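Local coordinates for alpha-galacturonidase (Bacillus subtilis, PDB 3FEF), which hydrolyses alpha-1,4-di-galacturonate and related alpha-galacturonides, releasing alpha-D-galacturonate with the help of NAD(+) and manganese, at residues L26-R31 against V319-S324; V329-A334 against A366-N371. All blocks are in the same frame, centred on the assembly; numbering follows the deposited sequence.

Interaction 1. Residues L26-R31 against V319-S324; sequences LSIDER and VAEKAS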
# COMPACT_ATOMS: atom_id res chain seq x y z
N LEU A 26 -34.19 -11.63 -21.74
CA LEU A 26 -34.90 -10.38 -21.99
C LEU A 26 -36.37 -10.64 -22.27
O LEU A 26 -37.24 -9.87 -21.86
CB LEU A 26 -34.29 -9.61 -23.16
CG LEU A 26 -32.94 -8.95 -22.89
CD1 LEU A 26 -32.45 -8.28 -24.18
CD2 LEU A 26 -33.08 -7.92 -21.78
N SER A 27 -36.65 -11.73 -22.97
CA SER A 27 -38.00 -11.92 -23.45
C SER A 27 -38.96 -12.19 -22.29
O SER A 27 -40.15 -11.92 -22.41
CB SER A 27 -38.06 -13.03 -24.50
OG SER A 27 -37.93 -14.30 -23.88
N ILE A 28 -38.46 -12.71 -21.18
CA ILE A 28 -39.33 -12.99 -20.03
C ILE A 28 -39.28 -12.00 -18.87
O ILE A 28 -40.04 -12.13 -17.92
CB ILE A 28 -39.10 -14.41 -19.46
CG1 ILE A 28 -37.62 -14.61 -19.10
CG2 ILE A 28 -39.57 -15.46 -20.44
CD1 ILE A 28 -37.31 -16.02 -18.65
N ASP A 29 -38.38 -11.02 -18.91
CA ASP A 29 -38.34 -10.02 -17.84
C ASP A 29 -39.37 -8.93 -18.11
O ASP A 29 -39.36 -8.31 -19.17
CB ASP A 29 -36.95 -9.42 -17.67
CG ASP A 29 -36.68 -8.98 -16.24
OD1 ASP A 29 -37.30 -8.00 -15.78
OD2 ASP A 29 -35.87 -9.63 -15.56
N GLU A 30 -40.28 -8.71 -17.17
CA GLU A 30 -41.34 -7.73 -17.38
C GLU A 30 -40.97 -6.37 -16.76
O GLU A 30 -41.69 -5.39 -16.91
CB GLU A 30 -42.67 -8.26 -16.83
CG GLU A 30 -42.94 -9.72 -17.24
CD GLU A 30 -44.43 -10.06 -17.34
OE1 GLU A 30 -45.27 -9.15 -17.18
OE2 GLU A 30 -44.75 -11.24 -17.57
N ARG A 31 -39.82 -6.33 -16.11
CA ARG A 31 -39.33 -5.11 -15.48
C ARG A 31 -38.86 -4.06 -16.48
O ARG A 31 -38.81 -2.88 -16.16
CB ARG A 31 -38.19 -5.45 -14.51
CG ARG A 31 -38.62 -6.18 -13.22
CD ARG A 31 -37.38 -6.44 -12.31
NE ARG A 31 -36.47 -7.43 -12.88
CZ ARG A 31 -35.37 -7.89 -12.28
NH1 ARG A 31 -35.03 -7.45 -11.07
NH2 ARG A 31 -34.62 -8.80 -12.89
N VAL A 319 -36.53 -16.99 -29.90
CA VAL A 319 -35.82 -17.87 -28.98
C VAL A 319 -36.80 -18.47 -27.98
O VAL A 319 -37.91 -17.97 -27.82
CB VAL A 319 -34.71 -17.13 -28.19
CG1 VAL A 319 -33.73 -16.47 -29.14
CG2 VAL A 319 -35.32 -16.11 -27.24
N ALA A 320 -36.39 -19.53 -27.30
CA ALA A 320 -37.15 -20.06 -26.18
C ALA A 320 -37.36 -19.00 -25.11
O ALA A 320 -36.41 -18.38 -24.63
CB ALA A 320 -36.44 -21.28 -25.58
N GLU A 321 -38.61 -18.78 -24.73
CA GLU A 321 -38.93 -17.90 -23.63
C GLU A 321 -38.69 -18.63 -22.32
O GLU A 321 -39.62 -18.92 -21.58
CB GLU A 321 -40.37 -17.40 -23.71
CG GLU A 321 -40.57 -16.14 -24.54
CD GLU A 321 -41.99 -15.62 -24.43
OE1 GLU A 321 -42.92 -16.45 -24.49
OE2 GLU A 321 -42.18 -14.39 -24.27
N LYS A 322 -37.42 -18.93 -22.04
CA LYS A 322 -37.04 -19.71 -20.87
C LYS A 322 -35.76 -19.15 -20.24
O LYS A 322 -34.82 -18.80 -20.95
CB LYS A 322 -36.83 -21.17 -21.28
CG LYS A 322 -36.84 -22.14 -20.12
CD LYS A 322 -36.72 -23.57 -20.63
CE LYS A 322 -37.10 -24.59 -19.55
NZ LYS A 322 -35.95 -25.00 -18.70
N ALA A 323 -35.72 -19.06 -18.92
CA ALA A 323 -34.56 -18.51 -18.22
C ALA A 323 -33.27 -19.26 -18.59
O ALA A 323 -33.24 -20.49 -18.56
CB ALA A 323 -34.78 -18.54 -16.70
N SER A 324 -32.23 -18.52 -18.95
CA SER A 324 -30.97 -19.13 -19.39
C SER A 324 -30.12 -19.70 -18.26
O SER A 324 -29.26 -20.55 -18.48
CB SER A 324 -30.13 -18.10 -20.16
OG SER A 324 -29.64 -17.11 -19.26
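Ile28 lies with its two outer methyls against the backbone of residues 321-323. CD1 lies on the Lys322-Ala323 peptide, 3.4 Å from Ala323 N, and also touches Ala323 CB at 4.1 Å, while Ile28 CG2 rests beside Glu321 O, 3.6 Å away. With chi1 at 55°, CG1 is held between the backbone N and the carbonyl carbon and CG2 beside the backbone N, which places CG2 over Glu321 and CD1 over the next peptide. Isoleucine, with two methyls at different depths, can thus touch successive residues at this exposed edge. Next to it Ser27 meets the aliphatic part of Glu321, Ser27 OG lying 3.3 Å from Glu321 CG; the hydroxyl is hydrogen-bonded to Ser24 O in the same helix. The contact joins the C-terminal part of helix 18-28, which follows the first strand of the Rossmann-type nucleotide-binding domain, to the irregular loop between helices 295-314 and 328-335. That loop bends in an inverse gamma turn centred on Glu321, and Ala320 O is hydrogen-bonded to Ser24 OG. Further along the chain, Asp29 forms an Asx turn: OD1 takes the backbone N-H of Arg31 on its anti lone pair. Its syn lone pair receives Arg31 NE, and Asp29 OD2 receives Arg31 NH2 at 3.1 Å, so the guanidinium meets the carboxylate side-on, both oxygens lying close to its plane.

Interaction 2. Residues V329-A334 against A366-N371; sequences VNIIAA and AFITRN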
# COMPACT_ATOMS: atom_id res chain seq x y z
N VAL A 329 -29.01 -10.33 -17.51
CA VAL A 329 -30.21 -9.50 -17.43
C VAL A 329 -30.59 -9.07 -16.02
O VAL A 329 -31.07 -7.95 -15.80
CB VAL A 329 -31.37 -10.21 -18.10
CG1 VAL A 329 -32.69 -9.45 -17.85
CG2 VAL A 329 -31.08 -10.33 -19.60
N ASN A 330 -30.41 -9.97 -15.05
CA ASN A 330 -30.57 -9.62 -13.66
C ASN A 330 -29.61 -8.49 -13.27
O ASN A 330 -29.97 -7.58 -12.54
CB ASN A 330 -30.31 -10.84 -12.77
CG ASN A 330 -31.44 -11.86 -12.83
OD1 ASN A 330 -32.55 -11.55 -13.27
ND2 ASN A 330 -31.16 -13.08 -12.38
N ILE A 331 -28.39 -8.57 -13.79
CA ILE A 331 -27.37 -7.59 -13.48
C ILE A 331 -27.74 -6.27 -14.12
O ILE A 331 -27.58 -5.21 -13.51
CB ILE A 331 -25.97 -8.03 -13.98
CG1 ILE A 331 -25.44 -9.21 -13.15
CG2 ILE A 331 -24.98 -6.86 -13.88
CD1 ILE A 331 -24.06 -9.68 -13.61
N ILE A 332 -28.24 -6.32 -15.35
CA ILE A 332 -28.68 -5.09 -16.01
C ILE A 332 -29.83 -4.44 -15.22
O ILE A 332 -29.82 -3.24 -14.94
CB ILE A 332 -29.13 -5.37 -17.46
CG1 ILE A 332 -27.93 -5.79 -18.30
CG2 ILE A 332 -29.85 -4.16 -18.05
CD1 ILE A 332 -28.31 -6.41 -19.68
N ALA A 333 -30.82 -5.24 -14.84
CA ALA A 333 -31.92 -4.71 -14.02
C ALA A 333 -31.39 -4.04 -12.73
O ALA A 333 -31.86 -2.98 -12.33
CB ALA A 333 -32.93 -5.80 -13.68
N ALA A 334 -30.41 -4.67 -12.09
CA ALA A 334 -29.89 -4.12 -10.84
C ALA A 334 -29.18 -2.80 -11.15
O ALA A 334 -29.27 -1.83 -10.40
CB ALA A 334 -28.93 -5.10 -10.18
N ALA A 366 -19.85 -9.08 -5.73
CA ALA A 366 -19.96 -7.65 -5.78
C ALA A 366 -21.42 -7.28 -5.53
O ALA A 366 -22.32 -8.05 -5.85
CB ALA A 366 -19.49 -7.12 -7.12
N PHE A 367 -21.62 -6.13 -4.90
CA PHE A 367 -22.94 -5.62 -4.58
C PHE A 367 -23.32 -4.74 -5.75
O PHE A 367 -22.56 -3.85 -6.14
CB PHE A 367 -22.91 -4.76 -3.31
CG PHE A 367 -24.25 -4.10 -2.98
CD1 PHE A 367 -25.40 -4.86 -2.85
CD2 PHE A 367 -24.34 -2.73 -2.78
CE1 PHE A 367 -26.64 -4.27 -2.54
CE2 PHE A 367 -25.57 -2.13 -2.49
CZ PHE A 367 -26.72 -2.90 -2.37
N ILE A 368 -24.47 -5.00 -6.34
CA ILE A 368 -24.83 -4.28 -7.53
C ILE A 368 -26.14 -3.61 -7.29
O ILE A 368 -27.09 -4.23 -6.84
CB ILE A 368 -24.90 -5.20 -8.76
CG1 ILE A 368 -23.62 -6.04 -8.88
CG2 ILE A 368 -25.13 -4.38 -10.02
CD1 ILE A 368 -23.58 -6.93 -10.10
N THR A 369 -26.18 -2.32 -7.57
CA THR A 369 -27.41 -1.58 -7.43
C THR A 369 -27.38 -0.44 -8.44
O THR A 369 -26.55 -0.45 -9.35
CB THR A 369 -27.62 -1.13 -5.96
OG1 THR A 369 -28.91 -0.55 -5.82
CG2 THR A 369 -26.56 -0.14 -5.53
N ARG A 370 -28.30 0.52 -8.34
CA ARG A 370 -28.42 1.49 -9.43
C ARG A 370 -27.05 2.07 -9.79
O ARG A 370 -26.44 2.73 -8.98
CB ARG A 370 -29.41 2.62 -9.10
CG ARG A 370 -29.71 3.50 -10.31
CD ARG A 370 -30.35 4.82 -9.90
NE ARG A 370 -30.52 5.67 -11.06
CZ ARG A 370 -29.56 6.46 -11.54
NH1 ARG A 370 -28.37 6.51 -10.95
NH2 ARG A 370 -29.79 7.19 -12.62
N ASN A 371 -26.58 1.83 -11.01
CA ASN A 371 -25.36 2.47 -11.49
C ASN A 371 -24.18 2.24 -10.54
O ASN A 371 -23.33 3.13 -10.41
CB ASN A 371 -25.58 3.99 -11.66
CG ASN A 371 -24.44 4.68 -12.43
OD1 ASN A 371 -23.93 4.15 -13.41
ND2 ASN A 371 -24.06 5.87 -12.00
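Apolar contact between Ile331, Ala334 and Ile368 makes up the side-chain part of this helix-to-strand packing. Ile368 projects toward the helix and uses two methyls: CG2 touches Ala334 CB at 3.9 Å, and CD1 meets Ile331 CG2 at 4.0 Å. Its chi1 of -51° turns CG2 to Ala334, and the extended chi2 of -177° carries CD1 on to Ile331, three residues back on the helix. Branched isoleucine fits the strand and fills the interface, whereas the small alanine lets the backbones close in, the CA atoms of Ala334 and Thr369 being 4.9 Å apart.

The polar contacts are of backbone atoms. Ala334 O sits 3.3 Å from Arg370 N, at too poor an angle for a hydrogen bond, and 3.2 Å from Thr369 O, another acceptor. Arg370 CA, 3.6 Å from Ala334 O, offers at best a weak, bent CA-H...O contact. Close by, the backbones of Asn371 and Leu335 are hydrogen-bonded. The side chain of Arg370 points away from the helix, and its NE hydrogen-bonds to His217 O of the second subunit.

The axes of residues 329-334 and 366-369 approach to 7.6 Å, their N-to-C directions 60° apart. Ile331 also touches Leu341 and Thr343 of strand 341-348: a helix packed on the antiparallel sheet 341-348, 361-369 and 372-375, within the C-terminal domain of family 4 glycosyl hydrolases.

In the fold
Helix 328-335 lies between interactions 1 and 2, whose centres are about 17 Å apart: the loop of interaction 1 leads into it, and it packs on the sheet in interaction 2. Through Val329 and Ala333 it also meets residues 26-31 directly, Leu26 CD2 lying 3.8 Å from Val329 CG2 and Arg31 CZ 3.5 Å from Ala333 CB. The helix is thus one of the links between the nucleotide-binding domain and the C-terminal sheet. Residues 26-31 fall within the region that probably binds NAD(+), though interaction 1 is away from the metal site. Interaction 2 is nearer: the side chain of Ile331 is about 13 Å from the bound magnesium ion and about 10 Å from that of its ligand Cys169.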